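Local coordinates for protein dicer Related Helicase (Caenorhabditis elegans, PDB 6M6S) that probably acts as an ATP-hydrolysing RNA helicase of the RIG-I-like family and, through its C-terminal domain, binds 5'-triphosphorylated double-stranded RNA, at residues B[32-37]-B[119-124]; B[40-45]-B[130-135]; B[65-70]-B[88-93]; B[106-109]-B[113-116]. One frame throughout, in Å; residues are numbered along the deposited sequence. Where two conformers were deposited one is given.

In the fold
All four contacts lie within the C-terminal-domain construct, which has the RIG-I-like fold. Contacts 1, 2 and 3 are buried, whereas the centre of contact 4 lies about 17 Å from the centre of the chain, partly buried beside a second subunit. Strand 85-90 ties the inner three together: the backbone of P88 is hydrogen-bonded to that of V36 in contact 1, and its ring packs on V41 and W42 of contact 2. Contact 1 passes to contact 2 through M132, against V36 and F37, and to contact 4 through the Y34-E115 hydrogen bond. Apolar packing dominates contacts 1 to 3, with RNA near contacts 1 and 3 and zinc at one end of contact 3; water bridges occur in contacts 2 and 4.

Contact 1: B[32-37]-B[119-124]; sequences SNYMVF and FYISEA. With nucleotides of chain D; nucleotides of chain C.
The backbones around Y34 and I121 keep well apart, their CA atoms separated by 8.5 Å, and the touching parts of 32-37 and 119-124 run in directions 65° apart. They carry strand 33-36 and the short, weakly bonded strand at 122-123, outermost within this chain in a small mixed sheet of the RIG-I-like C-terminal domain, with strand 27-30 between them, so side chains alone bridge the distance. Two separate apolar touches do this. I121 comes to the edge of the Y34 ring near its plane, its CD1 lying 3.7 Å from Y34 CD2, and the two side chains cross at about a right angle. W111 stacks on the Y34 ring, and the phenol OH is hydrogen-bonded to E115, which together should limit the freedom of the ring. Farther along, A124 CB approaches the F37 ring obliquely, 3.7 Å from F37 CZ, and F129 packs edge-to-face with that ring.

The start of the strand faces RNA. The backbone O of S32 accepts a 2.6 Å hydrogen bond from O2' of G2 of chain D, a hydroxyl that also approaches the edge of the Y34 ring. One residue on, CG of N33 lies anti to its carbonyl carbon (chi1 -72°), and the amide extends between the RNA strands: OD1 comes within 3.4 Å of C1' of G2 in chain D and is hydrogen-bonded to a modified nucleotide of the RNA. The NH2 group serves both V30 O and the opposite RNA strand, the latter through an almost straight bond from N33 ND2 to O2 of the chain C cytidine, 3.0 Å long with an N-H...O angle of 170°.

Contact 2: B[40-45]-B[130-135]; sequences SVWRFL and RIMLNA
W42 meets M132 and A135 where a 3-10 segment, 41-43, abuts the last, weakly bonded part of helix 126-132, at which a type I beta turn runs from M132 to A135. The apolar part is a small cluster about the pyrrole side of the indole. A135 places its methyl at the ring edge, near the plane, with CB 4.0 Å from W42 CD1. M132 comes in obliquely, and its methyl CE ends 3.8 Å from W42 NE1. Successive bends in the methionine chain (chi2 -63°, chi3 -74°) fold this methyl back to the indole although CB does not point there. P88 and L136 also pack on W42, which joins the cluster to strand 85-90 and to the chain beyond the turn.

The backbone of W42 is used differently from its ring: its O accepts from L45 N, closing the 3-10 turn, and also from K145 on the long helix 140-167. Direct hydrogen bonds do not cross between 40-45 and 130-135; the polar link runs through water instead. The buried indole N-H is satisfied by a water 3.0 Å from W42 NE1, and this water donates in turn to M132 O at 2.8 Å.

Contact 3: B[65-70]-B[88-93]; sequences SDIKCF and PQLSVK. With ZN (zinc ion), chain F; nucleotides of chain D.
I67 is the knot of this contact, the one side chain of 65-70 that reaches P88, Q89 and L90. Strands 61-69 and 85-90 belong to one four-stranded antiparallel sheet, with strand 75-82 between them; here the axes of the short segments 65-69 and 88-90 pass 8.2 Å apart at an angle of 58°. The closely packed part is gathered round a single methyl. I67 CD1 lies 3.7 Å from the backbone O of Q89 and 3.9 Å from P88 CB, the isoleucine crossing the proline at about a right angle. L90 closes a further side with CD2, 3.9 Å from I67 CD1. To send the methyl this way, CG1 of I67 occupies the crowded position between backbone N and carbonyl carbon (chi1 49°). L45, V76 and A79 also pack on this isoleucine, so that its side-chain surroundings are apolar, the Q89 carbonyl O being the polar atom that the methyl meets.

Away from this centre the segments diverge and contact is lost. Q89 extends to the RNA, its OE1 3.4 Å from C5' of G2 in chain D, and the same oxygen is hydrogen-bonded to a modified nucleotide of the bound RNA. K93 is exposed, its backbone N closing an ST turn with S91 OG over 3.2 Å. F70 is likewise exposed, yet stacks on H46. Between the core and this outer end lies C69, whose SG points anti to its backbone N (chi1 174°) and binds zinc at 2.3 Å. C14, C17 and C72 complete the four-cysteine zinc site, built from two CxxC pairs as in RIG-I-like C-terminal domains.

Contact 4: B[106-109]-B[113-116]; sequences MTKA and DVEQ
The carboxylate of D113 is the flat group that faces K108 and A109, and a water stands above its plane. This water donates to D113 OD2 and accepts from A109 N, each over 3.1 Å, thereby bridging loop and helix without a direct hydrogen bond. Beside it, the methyl CB of A109 approaches the same OD2 to 4.0 Å.

Carbon contacts make up the remainder. V114 sets CG2 against the root of the lysine, 3.7 Å from K108 CB and 3.8 Å from K108 CG, and the two side chains meet at a slant. The lysine chain then bends at chi2 (-65°), which brings its CD alongside D113 CB at 4.0 Å. Its ammonium group passes D113 by, with K108 NZ 6.6 Å from D113 OD2, and forms a salt bridge with D117 one helical turn farther on; any attraction to D113 would be long-range.

T107 OG1 of this chain is hydrogen-bonded to D113 OD2 and A109 N of the second subunit. M106 pairs in parallel with a strand of that subunit. The contact is thus a tight strand-to-helix connection, from strand 104-106 into helix 111-117, placed where the beta sheet continues from one subunit into the other.

Contact 1: B[32-37]-B[119-124]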
# COMPACT_ATOMS: atom_id res chain seq x y z
N SER B 32 10.78 11.52 -11.52
CA SER B 32 10.21 10.49 -10.67
C SER B 32 10.54 10.60 -9.19
O SER B 32 10.29 9.65 -8.44
CB SER B 32 10.50 9.08 -11.20
OG SER B 32 10.07 8.98 -12.55
N ASN B 33 11.00 11.78 -8.75
CA ASN B 33 11.01 12.13 -7.34
C ASN B 33 9.79 13.01 -7.07
O ASN B 33 9.64 14.04 -7.73
CB ASN B 33 12.26 12.97 -7.07
CG ASN B 33 13.52 12.15 -7.11
OD1 ASN B 33 13.92 11.57 -6.09
ND2 ASN B 33 14.17 12.09 -8.27
N TYR B 34 8.95 12.64 -6.10
CA TYR B 34 7.66 13.29 -5.90
C TYR B 34 7.86 14.25 -4.74
O TYR B 34 8.04 13.79 -3.57
CB TYR B 34 6.59 12.21 -5.61
CG TYR B 34 6.27 11.38 -6.86
CD1 TYR B 34 7.16 10.41 -7.32
CD2 TYR B 34 5.06 11.51 -7.54
CE1 TYR B 34 6.88 9.66 -8.43
CE2 TYR B 34 4.77 10.70 -8.64
CZ TYR B 34 5.69 9.83 -9.08
OH TYR B 34 5.41 9.02 -10.17
N MET B 35 7.91 15.55 -5.06
CA MET B 35 8.33 16.53 -4.05
C MET B 35 7.18 17.41 -3.65
O MET B 35 6.24 17.59 -4.42
CB MET B 35 9.44 17.43 -4.63
CG MET B 35 10.54 16.61 -5.33
SD MET B 35 11.36 15.39 -4.28
CE MET B 35 12.21 16.54 -3.17
N VAL B 36 7.26 18.04 -2.47
CA VAL B 36 6.21 18.97 -2.06
C VAL B 36 6.57 20.42 -2.38
O VAL B 36 7.61 20.94 -1.91
CB VAL B 36 5.93 18.83 -0.52
CG1 VAL B 36 4.75 19.77 -0.12
CG2 VAL B 36 5.66 17.36 -0.10
N PHE B 37 5.72 21.09 -3.17
CA PHE B 37 5.97 22.52 -3.51
C PHE B 37 4.98 23.46 -2.84
O PHE B 37 4.60 24.46 -3.41
CB PHE B 37 5.91 22.72 -5.05
CG PHE B 37 7.07 22.06 -5.79
CD1 PHE B 37 7.07 20.69 -6.06
CD2 PHE B 37 8.14 22.84 -6.27
CE1 PHE B 37 8.14 20.08 -6.76
CE2 PHE B 37 9.22 22.23 -6.96
CZ PHE B 37 9.20 20.83 -7.21
N PHE B 119 -4.94 10.74 -7.99
CA PHE B 119 -4.90 12.06 -8.60
C PHE B 119 -3.72 12.25 -9.57
O PHE B 119 -2.67 11.64 -9.40
CB PHE B 119 -4.86 13.16 -7.53
CG PHE B 119 -3.73 13.02 -6.51
CD1 PHE B 119 -2.48 13.61 -6.71
CD2 PHE B 119 -3.96 12.39 -5.29
CE1 PHE B 119 -1.47 13.53 -5.72
CE2 PHE B 119 -2.97 12.28 -4.32
CZ PHE B 119 -1.70 12.84 -4.53
N TYR B 120 -3.94 13.08 -10.60
CA TYR B 120 -2.86 13.47 -11.50
C TYR B 120 -1.74 14.24 -10.78
O TYR B 120 -2.02 15.12 -9.93
CB TYR B 120 -3.51 14.36 -12.56
CG TYR B 120 -2.58 15.15 -13.41
CD1 TYR B 120 -1.87 14.57 -14.44
CD2 TYR B 120 -2.42 16.48 -13.17
CE1 TYR B 120 -1.01 15.34 -15.23
CE2 TYR B 120 -1.57 17.25 -13.95
CZ TYR B 120 -0.86 16.67 -14.98
OH TYR B 120 -0.02 17.49 -15.74
N ILE B 121 -0.48 13.93 -11.11
CA ILE B 121 0.68 14.66 -10.57
C ILE B 121 1.45 15.18 -11.76
O ILE B 121 1.88 14.41 -12.65
CB ILE B 121 1.57 13.71 -9.69
CG1 ILE B 121 0.72 13.22 -8.52
CG2 ILE B 121 2.82 14.46 -9.17
CD1 ILE B 121 1.42 12.23 -7.61
N SER B 122 1.66 16.49 -11.81
CA SER B 122 2.36 17.08 -12.95
C SER B 122 3.91 16.98 -12.77
O SER B 122 4.43 16.82 -11.64
CB SER B 122 1.93 18.55 -13.13
OG SER B 122 2.41 19.34 -12.04
N GLU B 123 4.66 17.10 -13.87
CA GLU B 123 6.11 17.32 -13.74
C GLU B 123 6.39 18.78 -13.41
O GLU B 123 5.83 19.69 -14.04
CB GLU B 123 6.79 16.94 -15.07
CG GLU B 123 6.42 15.49 -15.42
CD GLU B 123 7.13 14.93 -16.63
OE1 GLU B 123 7.55 15.72 -17.52
OE2 GLU B 123 7.22 13.67 -16.70
N ALA B 124 7.24 19.01 -12.41
CA ALA B 124 7.61 20.36 -11.98
C ALA B 124 8.17 21.19 -13.10
O ALA B 124 8.87 20.67 -13.98
CB ALA B 124 8.66 20.28 -10.84
P G D 2 13.30 5.43 -0.86
OP1 G D 2 12.02 5.03 -0.18
OP2 G D 2 14.23 4.30 -1.21
O5' G D 2 12.82 6.19 -2.18
C5' G D 2 12.05 7.38 -2.06
C4' G D 2 11.80 7.97 -3.42
O4' G D 2 13.04 8.45 -3.97
C3' G D 2 11.27 7.03 -4.49
O3' G D 2 9.87 6.90 -4.40
C2' G D 2 11.66 7.75 -5.77
O2' G D 2 10.76 8.83 -5.98
C1' G D 2 13.01 8.34 -5.38
N9 G D 2 14.15 7.49 -5.77
C8 G D 2 14.89 6.65 -4.94
N7 G D 2 15.88 6.05 -5.58
C5 G D 2 15.79 6.56 -6.88
C6 G D 2 16.57 6.31 -8.04
O6 G D 2 17.54 5.58 -8.14
N1 G D 2 16.13 7.02 -9.15
C2 G D 2 15.06 7.90 -9.16
N2 G D 2 14.78 8.52 -10.32
N3 G D 2 14.32 8.14 -8.08
C4 G D 2 14.74 7.45 -7.00
P C D 3 9.18 5.47 -4.56
OP1 C D 3 7.74 5.75 -4.33
OP2 C D 3 10.04 4.41 -3.97
O5' C D 3 9.28 5.24 -6.14
C5' C D 3 8.56 6.06 -7.06
C4' C D 3 9.10 5.96 -8.47
O4' C D 3 10.47 6.43 -8.51
C3' C D 3 9.21 4.58 -9.09
O3' C D 3 7.98 3.96 -9.45
C2' C D 3 10.17 4.84 -10.24
O2' C D 3 9.53 5.54 -11.31
C1' C D 3 11.15 5.80 -9.58
N1 C D 3 12.32 5.06 -9.03
C2 C D 3 13.35 4.76 -9.93
O2 C D 3 13.26 5.15 -11.10
N3 C D 3 14.41 4.05 -9.48
C4 C D 3 14.48 3.63 -8.21
N4 C D 3 15.57 2.94 -7.85
C5 C D 3 13.44 3.91 -7.29
C6 C D 3 12.38 4.61 -7.74
P C C 12 20.21 11.44 -15.82
OP1 C C 12 20.37 12.67 -16.64
OP2 C C 12 21.43 10.68 -15.47
O5' C C 12 19.41 11.81 -14.49
C5' C C 12 18.31 12.71 -14.52
C4' C C 12 17.68 12.87 -13.16
O4' C C 12 17.30 11.59 -12.64
C3' C C 12 18.56 13.43 -12.07
O3' C C 12 18.74 14.83 -12.18
C2' C C 12 17.78 13.04 -10.83
O2' C C 12 16.68 13.93 -10.65
C1' C C 12 17.25 11.66 -11.23
N1 C C 12 18.09 10.59 -10.65
C2 C C 12 17.80 10.18 -9.35
O2 C C 12 16.81 10.69 -8.78
N3 C C 12 18.56 9.21 -8.79
C4 C C 12 19.60 8.72 -9.45
N4 C C 12 20.33 7.78 -8.85
C5 C C 12 19.93 9.13 -10.77
C6 C C 12 19.16 10.07 -11.32

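Contact 2: B[40-45]-B[130-135]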
# COMPACT_ATOMS: atom_id res chain seq x y z
N SER B 40 4.31 26.28 2.78
CA SER B 40 3.85 26.11 4.18
C SER B 40 4.19 24.80 4.80
O SER B 40 4.05 24.66 6.02
CB SER B 40 2.32 26.26 4.25
OG SER B 40 1.98 27.54 3.80
N VAL B 41 4.57 23.81 3.99
CA VAL B 41 4.69 22.45 4.51
C VAL B 41 5.78 22.37 5.58
O VAL B 41 5.71 21.53 6.48
CB VAL B 41 4.96 21.45 3.37
CG1 VAL B 41 6.37 21.56 2.91
CG2 VAL B 41 4.67 20.02 3.86
N TRP B 42 6.76 23.30 5.54
CA TRP B 42 7.87 23.13 6.45
C TRP B 42 7.44 23.31 7.93
O TRP B 42 8.12 22.77 8.85
CB TRP B 42 8.98 24.13 6.11
CG TRP B 42 9.71 23.90 4.78
CD1 TRP B 42 9.67 24.70 3.67
CD2 TRP B 42 10.64 22.85 4.48
NE1 TRP B 42 10.50 24.23 2.70
CE2 TRP B 42 11.13 23.11 3.16
CE3 TRP B 42 11.12 21.73 5.20
CZ2 TRP B 42 12.04 22.27 2.53
CZ3 TRP B 42 12.04 20.89 4.59
CH2 TRP B 42 12.52 21.21 3.27
N ARG B 43 6.33 24.03 8.19
CA ARG B 43 5.81 24.21 9.54
C ARG B 43 5.48 22.88 10.19
O ARG B 43 5.54 22.74 11.43
CB ARG B 43 4.52 25.06 9.50
CG ARG B 43 4.71 26.38 8.73
CD ARG B 43 3.39 26.81 8.12
NE ARG B 43 2.34 26.96 9.13
CZ ARG B 43 1.04 26.91 8.86
NH1 ARG B 43 0.63 26.70 7.61
NH2 ARG B 43 0.15 27.05 9.83
N PHE B 44 5.21 21.90 9.34
CA PHE B 44 4.71 20.58 9.80
C PHE B 44 5.77 19.49 9.79
O PHE B 44 5.48 18.28 9.97
CB PHE B 44 3.48 20.18 8.98
CG PHE B 44 2.44 21.24 8.98
CD1 PHE B 44 1.96 21.75 10.18
CD2 PHE B 44 2.03 21.83 7.78
CE1 PHE B 44 1.03 22.77 10.19
CE2 PHE B 44 1.10 22.87 7.77
CZ PHE B 44 0.61 23.35 8.99
N LEU B 45 7.02 19.90 9.58
CA LEU B 45 8.12 18.94 9.51
C LEU B 45 9.27 19.34 10.42
O LEU B 45 9.69 20.52 10.45
CB LEU B 45 8.67 18.84 8.10
CG LEU B 45 7.65 18.45 7.03
CD1 LEU B 45 8.25 18.60 5.69
CD2 LEU B 45 7.22 16.95 7.26
N ARG B 130 9.82 28.66 -7.82
CA ARG B 130 9.90 30.02 -7.34
C ARG B 130 9.23 30.25 -6.00
O ARG B 130 9.76 30.95 -5.18
CB ARG B 130 9.34 30.97 -8.37
CG ARG B 130 10.10 30.92 -9.66
CD ARG B 130 9.45 31.87 -10.64
NE ARG B 130 9.46 33.25 -10.15
CZ ARG B 130 10.43 34.12 -10.40
NH1 ARG B 130 11.47 33.77 -11.14
NH2 ARG B 130 10.36 35.34 -9.92
N ILE B 131 8.06 29.63 -5.78
CA ILE B 131 7.41 29.84 -4.48
C ILE B 131 8.18 29.16 -3.34
O ILE B 131 8.02 29.51 -2.15
CB ILE B 131 5.91 29.41 -4.49
CG1 ILE B 131 5.15 29.99 -3.29
CG2 ILE B 131 5.75 27.89 -4.60
CD1 ILE B 131 4.34 31.23 -3.60
N MET B 132 9.04 28.17 -3.67
CA MET B 132 9.75 27.47 -2.61
C MET B 132 11.11 28.12 -2.26
O MET B 132 11.72 27.76 -1.25
CB MET B 132 9.97 25.99 -2.99
CG MET B 132 8.66 25.22 -3.07
SD MET B 132 7.78 25.12 -1.52
CE MET B 132 8.74 23.96 -0.64
N LEU B 133 11.55 29.02 -3.13
CA LEU B 133 12.90 29.57 -3.08
C LEU B 133 13.32 30.02 -1.67
O LEU B 133 14.28 29.53 -1.08
CB LEU B 133 12.95 30.77 -3.98
CG LEU B 133 13.80 30.73 -5.23
CD1 LEU B 133 14.04 29.31 -5.70
CD2 LEU B 133 13.12 31.63 -6.32
N ASN B 134 12.51 30.89 -1.10
CA ASN B 134 12.90 31.42 0.19
C ASN B 134 11.95 31.01 1.30
O ASN B 134 11.78 31.74 2.28
CB ASN B 134 12.99 32.93 0.12
CG ASN B 134 13.97 33.41 -0.95
OD1 ASN B 134 13.61 34.18 -1.83
ND2 ASN B 134 15.20 32.92 -0.89
N ALA B 135 11.38 29.81 1.15
CA ALA B 135 10.38 29.30 2.05
C ALA B 135 10.92 29.06 3.44
O ALA B 135 10.12 28.96 4.39
CB ALA B 135 9.79 27.99 1.48
O HOH W 1 11.96 25.48 0.40

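Contact 3: B[65-70]-B[88-93]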
# COMPACT_ATOMS: atom_id res chain seq x y z
N SER B 65 18.80 15.97 4.56
CA SER B 65 18.36 15.66 5.94
C SER B 65 17.09 14.82 6.01
O SER B 65 16.25 14.89 5.11
CB SER B 65 18.10 16.98 6.67
OG SER B 65 19.14 17.90 6.38
N ASP B 66 16.93 14.04 7.06
CA ASP B 66 15.65 13.33 7.24
C ASP B 66 14.58 14.35 7.60
O ASP B 66 14.89 15.41 8.17
CB ASP B 66 15.77 12.31 8.38
CG ASP B 66 16.38 11.01 7.91
OD1 ASP B 66 16.01 10.57 6.79
OD2 ASP B 66 17.24 10.46 8.62
N ILE B 67 13.31 14.08 7.26
CA ILE B 67 12.17 14.89 7.73
C ILE B 67 11.25 14.05 8.61
O ILE B 67 11.02 12.83 8.31
CB ILE B 67 11.36 15.51 6.60
CG1 ILE B 67 11.00 14.48 5.50
CG2 ILE B 67 12.17 16.76 6.04
CD1 ILE B 67 10.01 15.08 4.45
N LYS B 68 10.78 14.64 9.72
CA LYS B 68 9.92 13.89 10.66
C LYS B 68 8.64 14.64 10.84
O LYS B 68 8.61 15.86 10.74
CB LYS B 68 10.58 13.83 12.08
CG LYS B 68 12.07 13.56 12.10
CD LYS B 68 12.36 12.16 11.61
CE LYS B 68 13.88 11.85 11.69
NZ LYS B 68 14.29 10.40 11.34
N CYS B 69 7.55 13.91 11.11
CA CYS B 69 6.26 14.52 11.41
C CYS B 69 6.46 15.49 12.57
O CYS B 69 7.04 15.12 13.58
CB CYS B 69 5.23 13.43 11.78
SG CYS B 69 3.67 14.13 12.33
N PHE B 70 6.01 16.74 12.42
CA PHE B 70 6.14 17.72 13.52
C PHE B 70 5.48 17.24 14.81
O PHE B 70 5.99 17.49 15.91
CB PHE B 70 5.55 19.10 13.15
CG PHE B 70 5.84 20.20 14.18
CD1 PHE B 70 7.06 20.87 14.20
CD2 PHE B 70 4.87 20.56 15.12
CE1 PHE B 70 7.33 21.86 15.14
CE2 PHE B 70 5.13 21.57 16.08
CZ PHE B 70 6.37 22.21 16.08
N PRO B 88 10.85 19.03 0.42
CA PRO B 88 10.58 17.77 1.12
C PRO B 88 10.12 16.71 0.13
O PRO B 88 9.42 17.00 -0.84
CB PRO B 88 9.42 18.10 2.06
CG PRO B 88 9.25 19.60 1.99
CD PRO B 88 9.89 20.13 0.73
N GLN B 89 10.58 15.48 0.36
CA GLN B 89 10.02 14.31 -0.31
C GLN B 89 9.33 13.43 0.71
O GLN B 89 9.98 12.74 1.54
CB GLN B 89 11.15 13.54 -0.96
CG GLN B 89 10.63 12.39 -1.89
CD GLN B 89 11.80 11.51 -2.26
OE1 GLN B 89 12.28 10.69 -1.45
NE2 GLN B 89 12.31 11.71 -3.48
N LEU B 90 8.00 13.49 0.73
CA LEU B 90 7.28 12.63 1.65
C LEU B 90 7.23 11.21 1.08
O LEU B 90 7.00 11.03 -0.12
CB LEU B 90 5.88 13.15 1.84
CG LEU B 90 5.77 14.51 2.53
CD1 LEU B 90 4.35 15.09 2.41
CD2 LEU B 90 6.19 14.27 4.04
N SER B 91 7.48 10.20 1.91
CA SER B 91 7.49 8.80 1.45
C SER B 91 6.01 8.33 1.37
O SER B 91 5.26 8.55 2.34
CB SER B 91 8.16 7.95 2.51
OG SER B 91 8.00 6.56 2.15
N VAL B 92 5.61 7.63 0.30
CA VAL B 92 4.23 7.12 0.28
C VAL B 92 3.95 6.18 1.43
O VAL B 92 2.81 6.03 1.86
CB VAL B 92 3.85 6.27 -0.94
CG1 VAL B 92 3.30 7.11 -2.04
CG2 VAL B 92 4.99 5.33 -1.39
N LYS B 93 4.98 5.49 1.92
CA LYS B 93 4.78 4.59 3.07
C LYS B 93 4.37 5.25 4.39
O LYS B 93 3.92 4.57 5.28
CB LYS B 93 6.06 3.81 3.33
CG LYS B 93 6.51 2.99 2.17
CD LYS B 93 7.97 2.59 2.41
CE LYS B 93 8.49 1.73 1.28
NZ LYS B 93 9.75 1.03 1.67
ZN ZN F . 2.64 12.11 12.82
P G D 2 13.30 5.43 -0.86
OP1 G D 2 12.02 5.03 -0.18
OP2 G D 2 14.23 4.30 -1.21
O5' G D 2 12.82 6.19 -2.18
C5' G D 2 12.05 7.38 -2.06
C4' G D 2 11.80 7.97 -3.42
O4' G D 2 13.04 8.45 -3.97
C3' G D 2 11.27 7.03 -4.49
O3' G D 2 9.87 6.90 -4.40
C2' G D 2 11.66 7.75 -5.77
O2' G D 2 10.76 8.83 -5.98
C1' G D 2 13.01 8.34 -5.38
N9 G D 2 14.15 7.49 -5.77
C8 G D 2 14.89 6.65 -4.94
N7 G D 2 15.88 6.05 -5.58
C5 G D 2 15.79 6.56 -6.88
C6 G D 2 16.57 6.31 -8.04
O6 G D 2 17.54 5.58 -8.14
N1 G D 2 16.13 7.02 -9.15
C2 G D 2 15.06 7.90 -9.16
N2 G D 2 14.78 8.52 -10.32
N3 G D 2 14.32 8.14 -8.08
C4 G D 2 14.74 7.45 -7.00

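Contact 4: B[106-109]-B[113-116]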
# COMPACT_ATOMS: atom_id res chain seq x y z
N MET B 106 -7.02 6.30 1.87
CA MET B 106 -6.30 5.25 1.09
C MET B 106 -4.82 5.23 1.45
O MET B 106 -4.18 6.28 1.67
CB MET B 106 -6.41 5.56 -0.41
CG MET B 106 -7.85 5.58 -0.99
SD MET B 106 -8.39 7.33 -0.79
CE MET B 106 -9.76 7.22 -1.89
N THR B 107 -4.22 4.06 1.49
CA THR B 107 -2.77 3.96 1.55
C THR B 107 -2.33 3.30 0.27
O THR B 107 -3.11 2.48 -0.31
CB THR B 107 -2.22 3.21 2.77
OG1 THR B 107 -2.60 1.81 2.73
CG2 THR B 107 -2.69 3.81 4.13
N LYS B 108 -1.13 3.69 -0.21
CA LYS B 108 -0.62 3.24 -1.51
C LYS B 108 0.85 2.81 -1.35
O LYS B 108 1.56 3.32 -0.48
CB LYS B 108 -0.72 4.41 -2.51
CG LYS B 108 -2.19 4.81 -2.82
CD LYS B 108 -2.90 3.66 -3.54
CE LYS B 108 -4.40 3.98 -3.78
NZ LYS B 108 -5.17 2.82 -4.35
N ALA B 109 1.21 1.77 -2.09
CA ALA B 109 2.52 1.15 -1.99
C ALA B 109 3.58 1.97 -2.73
O ALA B 109 4.71 2.05 -2.29
CB ALA B 109 2.44 -0.24 -2.55
N ASP B 113 1.21 4.39 -7.83
CA ASP B 113 -0.17 3.91 -7.68
C ASP B 113 -1.08 5.11 -7.30
O ASP B 113 -2.26 5.11 -7.68
CB ASP B 113 -0.32 2.88 -6.56
CG ASP B 113 0.31 1.53 -6.91
OD1 ASP B 113 0.20 1.11 -8.06
OD2 ASP B 113 0.92 0.91 -6.01
N VAL B 114 -0.50 6.10 -6.67
CA VAL B 114 -1.20 7.35 -6.35
C VAL B 114 -1.64 8.03 -7.64
O VAL B 114 -2.79 8.48 -7.76
CB VAL B 114 -0.33 8.29 -5.51
CG1 VAL B 114 -1.05 9.61 -5.25
CG2 VAL B 114 0.04 7.64 -4.14
N GLU B 115 -0.73 8.14 -8.62
CA GLU B 115 -1.10 8.69 -9.97
C GLU B 115 -2.18 7.95 -10.69
O GLU B 115 -3.04 8.52 -11.39
CB GLU B 115 0.13 8.72 -10.89
CG GLU B 115 1.19 9.62 -10.42
CD GLU B 115 2.35 9.81 -11.44
OE1 GLU B 115 3.35 9.07 -11.36
OE2 GLU B 115 2.25 10.68 -12.32
N GLN B 116 -2.12 6.63 -10.61
CA GLN B 116 -3.06 5.80 -11.28
C GLN B 116 -4.45 5.82 -10.66
O GLN B 116 -5.44 5.75 -11.37
CB GLN B 116 -2.54 4.37 -11.29
CG GLN B 116 -3.23 3.49 -12.27
CD GLN B 116 -2.58 2.11 -12.41
OE1 GLN B 116 -1.39 1.93 -12.09
NE2 GLN B 116 -3.34 1.13 -12.88
O HOH W 2 -1.06 0.44 -3.70